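PDB 4QE0: hypothetical protein from Bacteroides uniformis, which is of unknown function but belongs to the DUF5043 family and contains a six-stranded antiparallel beta sheet with helices packed against one face. Local coordinates for residues Q40-Y45 with F123-F128; I107-S112 with I164-M169. All coordinates share one frame; numbering follows the deposited sequence.

Overall arrangement
Both contacts are pairings of neighbouring strands in one six-stranded antiparallel sheet, whose order is 22-26, 29-36, 41-45, 118-126, 106-111, 164-169. Contact 1 joins 41-45 to 118-126 in the middle of that order; contact 2 joins 106-111 to the outermost strand 164-169. Their centres lie about 16 Å apart, and they meet where Phe123 CE1 packs on Ile107 CG2 at 4.0 Å. Along the chain the segments come in the order 40-45, 107-112, 123-128, 164-169, so the two contacts interleave. Strands 106-111 and 118-126, consecutive in the chain and adjacent in the sheet, therefore link an early strand on one flank to a late one on the other.

Contact 1. Residues Q40-Y45 with F123-F128; sequences QFVTLY and FNFFTF
Gln40 and Thr127 meet where an antiparallel pair of neighbouring sheet strands, 41-45 and 123-126, runs into loop. The side chain of Gln40 can be followed outward: CB lies against Thr127 OG1 and, more loosely, Phe128 CE2; the bend at chi2 (-69°) keeps CG and CD beside the same hydroxyl, and OE1 accepts a 2.6 Å hydrogen bond from Thr127 OG1, which lies in the carbonyl plane on a lone pair. NE2 turns back to Asp37 O, so both ends of the amide are held. Within the strands, Val42 and Leu44 share a face with Phe123 and Phe125. Val42 CB sits over the Phe125 ring, 4.2 Å from its centroid, in a CH-pi contact, while Leu44 CD2 meets the edge of that ring. Phe41, Thr43, Asn124 and Phe126 occupy the reverse face, where Phe41 CD1 lies over the Phe126 ring, 3.5 Å from Phe126 CZ, with the ring planes at 55°. An alanine at Phe126 is likely to leave Phe41 CD1 without the ring face it rests on and open a gap there. Further along the strand, Val42 O accepts two N-H groups from opposite faces of its plane: Phe125 N at 3.3 Å and Asn124 ND2 at 3.1 Å.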
ATOM      1  N   GLN A  40      11.019 -20.592  19.981  1.00 26.83           N
ATOM      2  CA  GLN A  40      11.382 -20.263  18.605  1.00 27.40           C
ATOM      3  C   GLN A  40      10.622 -19.018  18.071  1.00 26.85           C
ATOM      4  O   GLN A  40      10.388 -18.890  16.876  1.00 26.88           O
ATOM      5  CB  GLN A  40      11.198 -21.490  17.719  1.00 27.71           C
ATOM      6  CG  GLN A  40      12.209 -22.588  18.053  1.00 29.27           C
ATOM      7  CD  GLN A  40      13.604 -22.181  17.655  1.00 28.73           C
ATOM      8  OE1 GLN A  40      13.868 -21.961  16.480  1.00 34.06           O
ATOM      9  NE2 GLN A  40      14.503 -22.076  18.620  1.00 34.27           N
ATOM     10  N   PHE A  41      10.279 -18.116  18.984  1.00 27.26           N
ATOM     11  CA  PHE A  41       9.591 -16.865  18.670  1.00 27.22           C
ATOM     12  C   PHE A  41      10.611 -15.805  18.279  1.00 26.36           C
ATOM     13  O   PHE A  41      11.624 -15.620  18.965  1.00 27.59           O
ATOM     14  CB  PHE A  41       8.829 -16.408  19.912  1.00 28.29           C
ATOM     15  CG  PHE A  41       7.869 -15.274  19.687  1.00 28.51           C
ATOM     16  CD1 PHE A  41       6.837 -15.409  18.782  1.00 29.42           C
ATOM     17  CD2 PHE A  41       7.974 -14.102  20.410  1.00 33.13           C
ATOM     18  CE1 PHE A  41       5.924 -14.395  18.598  1.00 31.71           C
ATOM     19  CE2 PHE A  41       7.056 -13.070  20.223  1.00 31.70           C
ATOM     20  CZ  PHE A  41       6.037 -13.231  19.325  1.00 28.48           C
ATOM     21  N   VAL A  42      10.368 -15.151  17.148  1.00 25.73           N
ATOM     22  CA  VAL A  42      11.270 -14.171  16.580  1.00 24.00           C
ATOM     23  C   VAL A  42      10.684 -12.784  16.728  1.00 24.76           C
ATOM     24  O   VAL A  42       9.504 -12.598  16.487  1.00 23.63           O
ATOM     25  CB  VAL A  42      11.493 -14.421  15.081  1.00 26.93           C
ATOM     26  CG1 VAL A  42      12.476 -13.414  14.505  1.00 26.47           C
ATOM     27  CG2 VAL A  42      11.960 -15.846  14.835  1.00 27.40           C
ATOM     28  N   THR A  43      11.526 -11.831  17.115  1.00 24.49           N
ATOM     29  CA  THR A  43      11.181 -10.406  17.120  1.00 25.77           C
ATOM     30  C   THR A  43      12.198  -9.748  16.177  1.00 27.22           C
ATOM     31  O   THR A  43      13.399  -9.837  16.398  1.00 27.56           O
ATOM     32  CB  THR A  43      11.247  -9.808  18.544  1.00 26.25           C
ATOM     33  OG1 THR A  43      10.388 -10.554  19.423  1.00 27.93           O
ATOM     34  CG2 THR A  43      10.820  -8.342  18.548  1.00 28.95           C
ATOM     35  N   LEU A  44      11.704  -9.162  15.090  1.00 24.66           N
ATOM     36  CA  LEU A  44      12.522  -8.622  14.011  1.00 22.89           C
ATOM     37  C   LEU A  44      12.255  -7.137  13.887  1.00 25.64           C
ATOM     38  O   LEU A  44      11.096  -6.725  13.730  1.00 24.80           O
ATOM     39  CB  LEU A  44      12.169  -9.347  12.707  1.00 25.08           C
ATOM     40  CG  LEU A  44      12.919  -8.931  11.439  1.00 28.29           C
ATOM     41  CD1 LEU A  44      14.395  -9.289  11.598  1.00 28.86           C
ATOM     42  CD2 LEU A  44      12.326  -9.589  10.200  1.00 30.50           C
ATOM     43  N   TYR A  45      13.312  -6.331  13.940  1.00 25.73           N
ATOM     44  CA  TYR A  45      13.166  -4.882  13.988  1.00 24.38           C
ATOM     45  C   TYR A  45      14.390  -4.134  13.555  1.00 27.59           C
ATOM     46  O   TYR A  45      15.503  -4.599  13.749  1.00 27.79           O
ATOM     47  CB  TYR A  45      12.778  -4.417  15.394  1.00 25.56           C
ATOM     48  CG  TYR A  45      13.702  -4.832  16.512  1.00 27.92           C
ATOM     49  CD1 TYR A  45      13.656  -6.121  17.039  1.00 29.55           C
ATOM     50  CD2 TYR A  45      14.608  -3.935  17.067  1.00 27.95           C
ATOM     51  CE1 TYR A  45      14.485  -6.505  18.087  1.00 31.19           C
ATOM     52  CE2 TYR A  45      15.420  -4.311  18.128  1.00 28.28           C
ATOM     53  CZ  TYR A  45      15.351  -5.600  18.630  1.00 31.80           C
ATOM     54  OH  TYR A  45      16.158  -6.026  19.657  1.00 31.20           O
ATOM     55  N   PHE A 123       8.177  -6.767  13.796  1.00 22.51           N
ATOM     56  CA  PHE A 123       7.525  -7.968  13.284  1.00 20.65           C
ATOM     57  C   PHE A 123       7.755  -9.144  14.249  1.00 24.55           C
ATOM     58  O   PHE A 123       8.829  -9.262  14.861  1.00 23.69           O
ATOM     59  CB  PHE A 123       8.076  -8.305  11.906  1.00 23.80           C
ATOM     60  CG  PHE A 123       7.952  -7.194  10.913  1.00 23.13           C
ATOM     61  CD1 PHE A 123       6.745  -6.963  10.273  1.00 23.48           C
ATOM     62  CD2 PHE A 123       9.010  -6.328  10.659  1.00 23.73           C
ATOM     63  CE1 PHE A 123       6.612  -5.905   9.379  1.00 23.05           C
ATOM     64  CE2 PHE A 123       8.873  -5.275   9.755  1.00 26.15           C
ATOM     65  CZ  PHE A 123       7.672  -5.075   9.107  1.00 22.30           C
ATOM     66  N   ASN A 124       6.757 -10.022  14.367  1.00 21.95           N
ATOM     67  CA  ASN A 124       6.898 -11.244  15.151  1.00 23.47           C
ATOM     68  C   ASN A 124       6.376 -12.424  14.351  1.00 24.78           C
ATOM     69  O   ASN A 124       5.366 -12.326  13.649  1.00 21.61           O
ATOM     70  CB  ASN A 124       6.136 -11.194  16.486  1.00 23.72           C
ATOM     71  CG  ASN A 124       6.713 -10.205  17.469  1.00 29.14           C
ATOM     72  OD1 ASN A 124       6.129  -9.167  17.702  1.00 31.79           O
ATOM     73  ND2 ASN A 124       7.855 -10.521  18.049  1.00 28.84           N
ATOM     74  N   PHE A 125       7.093 -13.539  14.450  1.00 23.00           N
ATOM     75  CA  PHE A 125       6.678 -14.800  13.868  1.00 23.14           C
ATOM     76  C   PHE A 125       7.556 -15.891  14.498  1.00 22.86           C
ATOM     77  O   PHE A 125       8.383 -15.590  15.350  1.00 24.86           O
ATOM     78  CB  PHE A 125       6.866 -14.798  12.344  1.00 24.17           C
ATOM     79  CG  PHE A 125       8.212 -14.290  11.897  1.00 23.90           C
ATOM     80  CD1 PHE A 125       9.309 -15.150  11.806  1.00 24.42           C
ATOM     81  CD2 PHE A 125       8.377 -12.950  11.545  1.00 24.32           C
ATOM     82  CE1 PHE A 125      10.540 -14.675  11.409  1.00 25.60           C
ATOM     83  CE2 PHE A 125       9.599 -12.475  11.118  1.00 25.33           C
ATOM     84  CZ  PHE A 125      10.680 -13.334  11.047  1.00 27.09           C
ATOM     85  N   PHE A 126       7.375 -17.135  14.088  1.00 22.73           N
ATOM     86  CA  PHE A 126       8.169 -18.245  14.641  1.00 24.75           C
ATOM     87  C   PHE A 126       9.127 -18.776  13.587  1.00 26.21           C
ATOM     88  O   PHE A 126       8.842 -18.696  12.397  1.00 27.73           O
ATOM     89  CB  PHE A 126       7.242 -19.347  15.131  1.00 26.54           C
ATOM     90  CG  PHE A 126       6.407 -18.950  16.326  1.00 27.87           C
ATOM     91  CD1 PHE A 126       5.200 -18.278  16.174  1.00 26.26           C
ATOM     92  CD2 PHE A 126       6.825 -19.273  17.604  1.00 25.91           C
ATOM     93  CE1 PHE A 126       4.437 -17.922  17.273  1.00 28.64           C
ATOM     94  CE2 PHE A 126       6.064 -18.942  18.705  1.00 28.54           C
ATOM     95  CZ  PHE A 126       4.871 -18.265  18.547  1.00 29.85           C
ATOM     96  N   THR A 127      10.249 -19.350  14.021  1.00 25.45           N
ATOM     97  CA  THR A 127      11.262 -19.810  13.078  1.00 26.42           C
ATOM     98  C   THR A 127      10.776 -20.975  12.223  1.00 26.22           C
ATOM     99  O   THR A 127      11.304 -21.216  11.133  1.00 31.57           O
ATOM    100  CB  THR A 127      12.521 -20.308  13.775  1.00 28.84           C
ATOM    101  OG1 THR A 127      12.188 -21.471  14.532  1.00 25.86           O
ATOM    102  CG2 THR A 127      13.108 -19.242  14.662  1.00 28.88           C
ATOM    103  N   PHE A 128       9.752 -21.677  12.698  1.00 28.35           N
ATOM    104  CA  PHE A 128       9.182 -22.801  11.961  1.00 30.91           C
ATOM    105  C   PHE A 128       8.070 -22.399  10.997  1.00 32.32           C
ATOM    106  O   PHE A 128       7.485 -23.258  10.336  1.00 31.10           O
ATOM    107  CB  PHE A 128       8.688 -23.882  12.916  1.00 30.69           C
ATOM    108  CG  PHE A 128       7.808 -23.368  14.038  1.00 27.23           C
ATOM    109  CD1 PHE A 128       6.481 -23.077  13.823  1.00 27.79           C
ATOM    110  CD2 PHE A 128       8.325 -23.226  15.319  1.00 28.90           C
ATOM    111  CE1 PHE A 128       5.678 -22.643  14.861  1.00 29.33           C
ATOM    112  CE2 PHE A 128       7.533 -22.786  16.350  1.00 28.65           C
ATOM    113  CZ  PHE A 128       6.211 -22.503  16.125  1.00 27.46           C
TER

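Contact 2. Residues I107-S112 with I164-M169; sequences ITMLLS and IMLAWM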
ATOM      1  N   ILE A 107       2.390  -7.859  13.017  1.00 21.32           N
ATOM      2  CA  ILE A 107       2.986  -6.563  12.735  1.00 20.78           C
ATOM      3  C   ILE A 107       2.614  -5.639  13.867  1.00 21.98           C
ATOM      4  O   ILE A 107       1.457  -5.623  14.304  1.00 21.17           O
ATOM      5  CB  ILE A 107       2.479  -5.936  11.394  1.00 21.29           C
ATOM      6  CG1 ILE A 107       2.597  -6.932  10.241  1.00 23.03           C
ATOM      7  CG2 ILE A 107       3.240  -4.659  11.054  1.00 23.60           C
ATOM      8  CD1 ILE A 107       1.332  -7.715   9.981  1.00 23.08           C
ATOM      9  N   THR A 108       3.576  -4.832  14.318  1.00 22.28           N
ATOM     10  CA  THR A 108       3.331  -3.842  15.354  1.00 23.41           C
ATOM     11  C   THR A 108       3.792  -2.462  14.886  1.00 25.47           C
ATOM     12  O   THR A 108       4.935  -2.306  14.447  1.00 24.84           O
ATOM     13  CB  THR A 108       4.044  -4.248  16.670  1.00 26.48           C
ATOM     14  OG1 THR A 108       3.563  -5.540  17.133  1.00 26.11           O
ATOM     15  CG2 THR A 108       3.814  -3.243  17.746  1.00 32.43           C
HETATM   16  N   MSE A 109       2.892  -1.497  14.968  1.00 21.70           N
HETATM   17  CA  MSE A 109       3.197  -0.081  14.726  1.00 22.65           C
HETATM   18  C   MSE A 109       3.162   0.597  16.065  1.00 24.77           C
HETATM   19  O   MSE A 109       2.201   0.417  16.845  1.00 24.98           O
HETATM   20  CB  MSE A 109       2.148   0.588  13.834  1.00 23.67           C
HETATM   21  CG  MSE A 109       2.208   0.118  12.409  1.00 25.37           C
HETATM   22 SE   MSE A 109       0.833   1.132  11.340  0.75 32.21          SE
HETATM   23  CE  MSE A 109      -0.855   0.525  12.110  1.00 28.49           C
ATOM     24  N   LEU A 110       4.211   1.361  16.365  1.00 23.52           N
ATOM     25  CA  LEU A 110       4.252   2.168  17.580  1.00 23.56           C
ATOM     26  C   LEU A 110       4.101   3.624  17.183  1.00 25.49           C
ATOM     27  O   LEU A 110       4.928   4.169  16.436  1.00 26.80           O
ATOM     28  CB  LEU A 110       5.536   1.943  18.344  1.00 26.89           C
ATOM     29  CG  LEU A 110       5.846   0.471  18.672  1.00 31.51           C
ATOM     30  CD1 LEU A 110       7.056   0.352  19.574  1.00 35.87           C
ATOM     31  CD2 LEU A 110       4.637  -0.194  19.314  1.00 37.54           C
ATOM     32  N   LEU A 111       3.037   4.244  17.680  1.00 23.22           N
ATOM     33  CA  LEU A 111       2.682   5.592  17.304  1.00 23.06           C
ATOM     34  C   LEU A 111       3.069   6.629  18.348  1.00 26.00           C
ATOM     35  O   LEU A 111       3.013   6.369  19.555  1.00 25.42           O
ATOM     36  CB  LEU A 111       1.178   5.708  17.106  1.00 24.98           C
ATOM     37  CG  LEU A 111       0.430   4.721  16.208  1.00 29.77           C
ATOM     38  CD1 LEU A 111      -1.019   5.162  16.137  1.00 31.79           C
ATOM     39  CD2 LEU A 111       1.026   4.573  14.845  1.00 33.63           C
ATOM     40  N   SER A 112       3.391   7.821  17.868  1.00 26.48           N
ATOM     41  CA  SER A 112       3.595   8.973  18.729  1.00 26.50           C
ATOM     42  C   SER A 112       2.287   9.346  19.381  1.00 26.72           C
ATOM     43  O   SER A 112       1.272   9.481  18.711  1.00 27.03           O
ATOM     44  CB  SER A 112       4.100  10.187  17.945  1.00 30.44           C
ATOM     45  OG  SER A 112       3.965  11.369  18.717  1.00 29.43           O
ATOM     46  N   ILE A 164       1.676   4.595  21.582  1.00 23.68           N
ATOM     47  CA  ILE A 164       0.467   3.872  21.309  1.00 23.12           C
ATOM     48  C   ILE A 164       0.814   2.636  20.469  1.00 25.39           C
ATOM     49  O   ILE A 164       1.427   2.772  19.425  1.00 25.69           O
ATOM     50  CB  ILE A 164      -0.508   4.779  20.579  1.00 23.25           C
ATOM     51  CG1 ILE A 164      -0.955   5.951  21.479  1.00 26.94           C
ATOM     52  CG2 ILE A 164      -1.719   3.975  20.118  1.00 24.96           C
ATOM     53  CD1 ILE A 164      -1.636   7.091  20.743  1.00 28.57           C
HETATM   54  N   MSE A 165       0.461   1.442  20.940  1.00 24.45           N
HETATM   55  CA  MSE A 165       0.815   0.213  20.233  1.00 26.04           C
HETATM   56  C   MSE A 165      -0.348  -0.386  19.487  1.00 25.52           C
HETATM   57  O   MSE A 165      -1.390  -0.695  20.076  1.00 25.07           O
HETATM   58  CB  MSE A 165       1.299  -0.851  21.219  1.00 28.08           C
HETATM   59  CG  MSE A 165       1.704  -2.105  20.445  1.00 32.54           C
HETATM   60 SE   MSE A 165       2.367  -3.435  21.739  0.75 43.74          SE
HETATM   61  CE  MSE A 165       0.670  -4.095  22.435  1.00 41.04           C
ATOM     62  N   LEU A 166      -0.173  -0.560  18.180  1.00 23.43           N
ATOM     63  CA  LEU A 166      -1.172  -1.211  17.341  1.00 21.96           C
ATOM     64  C   LEU A 166      -0.545  -2.446  16.744  1.00 22.55           C
ATOM     65  O   LEU A 166       0.274  -2.349  15.815  1.00 23.11           O
ATOM     66  CB  LEU A 166      -1.664  -0.239  16.255  1.00 24.20           C
ATOM     67  CG  LEU A 166      -2.333   1.088  16.673  1.00 24.74           C
ATOM     68  CD1 LEU A 166      -2.746   1.863  15.422  1.00 29.81           C
ATOM     69  CD2 LEU A 166      -3.531   0.886  17.593  1.00 28.89           C
ATOM     70  N   ALA A 167      -0.898  -3.600  17.297  1.00 22.22           N
ATOM     71  CA  ALA A 167      -0.324  -4.865  16.878  1.00 21.60           C
ATOM     72  C   ALA A 167      -1.445  -5.727  16.329  1.00 20.74           C
ATOM     73  O   ALA A 167      -2.522  -5.832  16.942  1.00 21.54           O
ATOM     74  CB  ALA A 167       0.346  -5.555  18.059  1.00 23.89           C
ATOM     75  N   TRP A 168      -1.192  -6.359  15.186  1.00 20.27           N
ATOM     76  CA  TRP A 168      -2.201  -7.202  14.558  1.00 20.27           C
ATOM     77  C   TRP A 168      -1.602  -8.354  13.792  1.00 20.85           C
ATOM     78  O   TRP A 168      -0.426  -8.321  13.432  1.00 21.18           O
ATOM     79  CB  TRP A 168      -3.113  -6.362  13.667  1.00 20.29           C
ATOM     80  CG  TRP A 168      -2.551  -5.928  12.330  1.00 20.84           C
ATOM     81  CD1 TRP A 168      -2.833  -6.499  11.116  1.00 23.07           C
ATOM     82  CD2 TRP A 168      -1.609  -4.871  12.054  1.00 20.73           C
ATOM     83  NE1 TRP A 168      -2.160  -5.849  10.119  1.00 21.65           N
ATOM     84  CE2 TRP A 168      -1.409  -4.841  10.651  1.00 22.59           C
ATOM     85  CE3 TRP A 168      -0.948  -3.937  12.838  1.00 21.26           C
ATOM     86  CZ2 TRP A 168      -0.571  -3.907  10.019  1.00 21.74           C
ATOM     87  CZ3 TRP A 168      -0.115  -3.004  12.213  1.00 23.15           C
ATOM     88  CH2 TRP A 168       0.071  -3.003  10.812  1.00 21.44           C
HETATM   89  N   MSE A 169      -2.442  -9.359  13.555  1.00 19.85           N
HETATM   90  CA  MSE A 169      -2.071 -10.541  12.806  1.00 21.03           C
HETATM   91  C   MSE A 169      -2.636 -10.414  11.427  1.00 20.19           C
HETATM   92  O   MSE A 169      -3.815 -10.061  11.246  1.00 21.11           O
HETATM   93  CB  MSE A 169      -2.685 -11.814  13.388  1.00 22.90           C
HETATM   94  CG  MSE A 169      -2.521 -11.985  14.870  1.00 32.15           C
HETATM   95 SE   MSE A 169      -0.626 -12.283  15.274  0.75 48.27          SE
HETATM   96  CE  MSE A 169      -0.160 -13.714  14.105  1.00 30.70           C
TER
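The pairing of 107-111 with the outermost strand of the sheet, 164-169, brings Ile107 against Trp168 in a CH-pi contact. Ile107 CB stands over the six-membered ring of the indole, 3.8 Å from its centroid and only 10° off the normal, and Ile107 CG2 reaches Trp168 CH2 at 3.6 Å. The Trp168 side chain gets there through a chi1 of 76°, which sets CG between the backbone N and the carbonyl carbon and turns the indole back across the neighbouring strand. Its NE1 is hydrogen-bonded to Gln170 OE1, and Val88 of helix 78-90 touches both Trp168 and Ile107. Selenomethionine Met109 comes to the same ring from another direction: CG lies in the ring plane at its edge, and the bend at chi3 (-65°) carries Met109 CE to 3.6 Å from Trp168 CZ3, while SE makes an oblique Met-aromatic contact with the six-membered ring. In this regular antiparallel ladder, Ile107, Met109 and Leu111 each exchange two backbone hydrogen bonds with Trp168, Leu166 and Ile164 respectively. The apolar row on this face continues through Leu166 CD1, which touches Met109 CE and lies 3.8 Å from Leu111 CD1; a bound glycerol, probably from the crystallisation liquor, sits near the Leu166 side chain. On the reverse face, Met165, also a selenomethionine, places CG against both Leu110 CD2 and Thr108 CG2, with Met165 CG 3.6 Å from Thr108 CG2. Next to it the strands draw close, and Thr108 OG1 rests 3.3 Å from Ala167 CB.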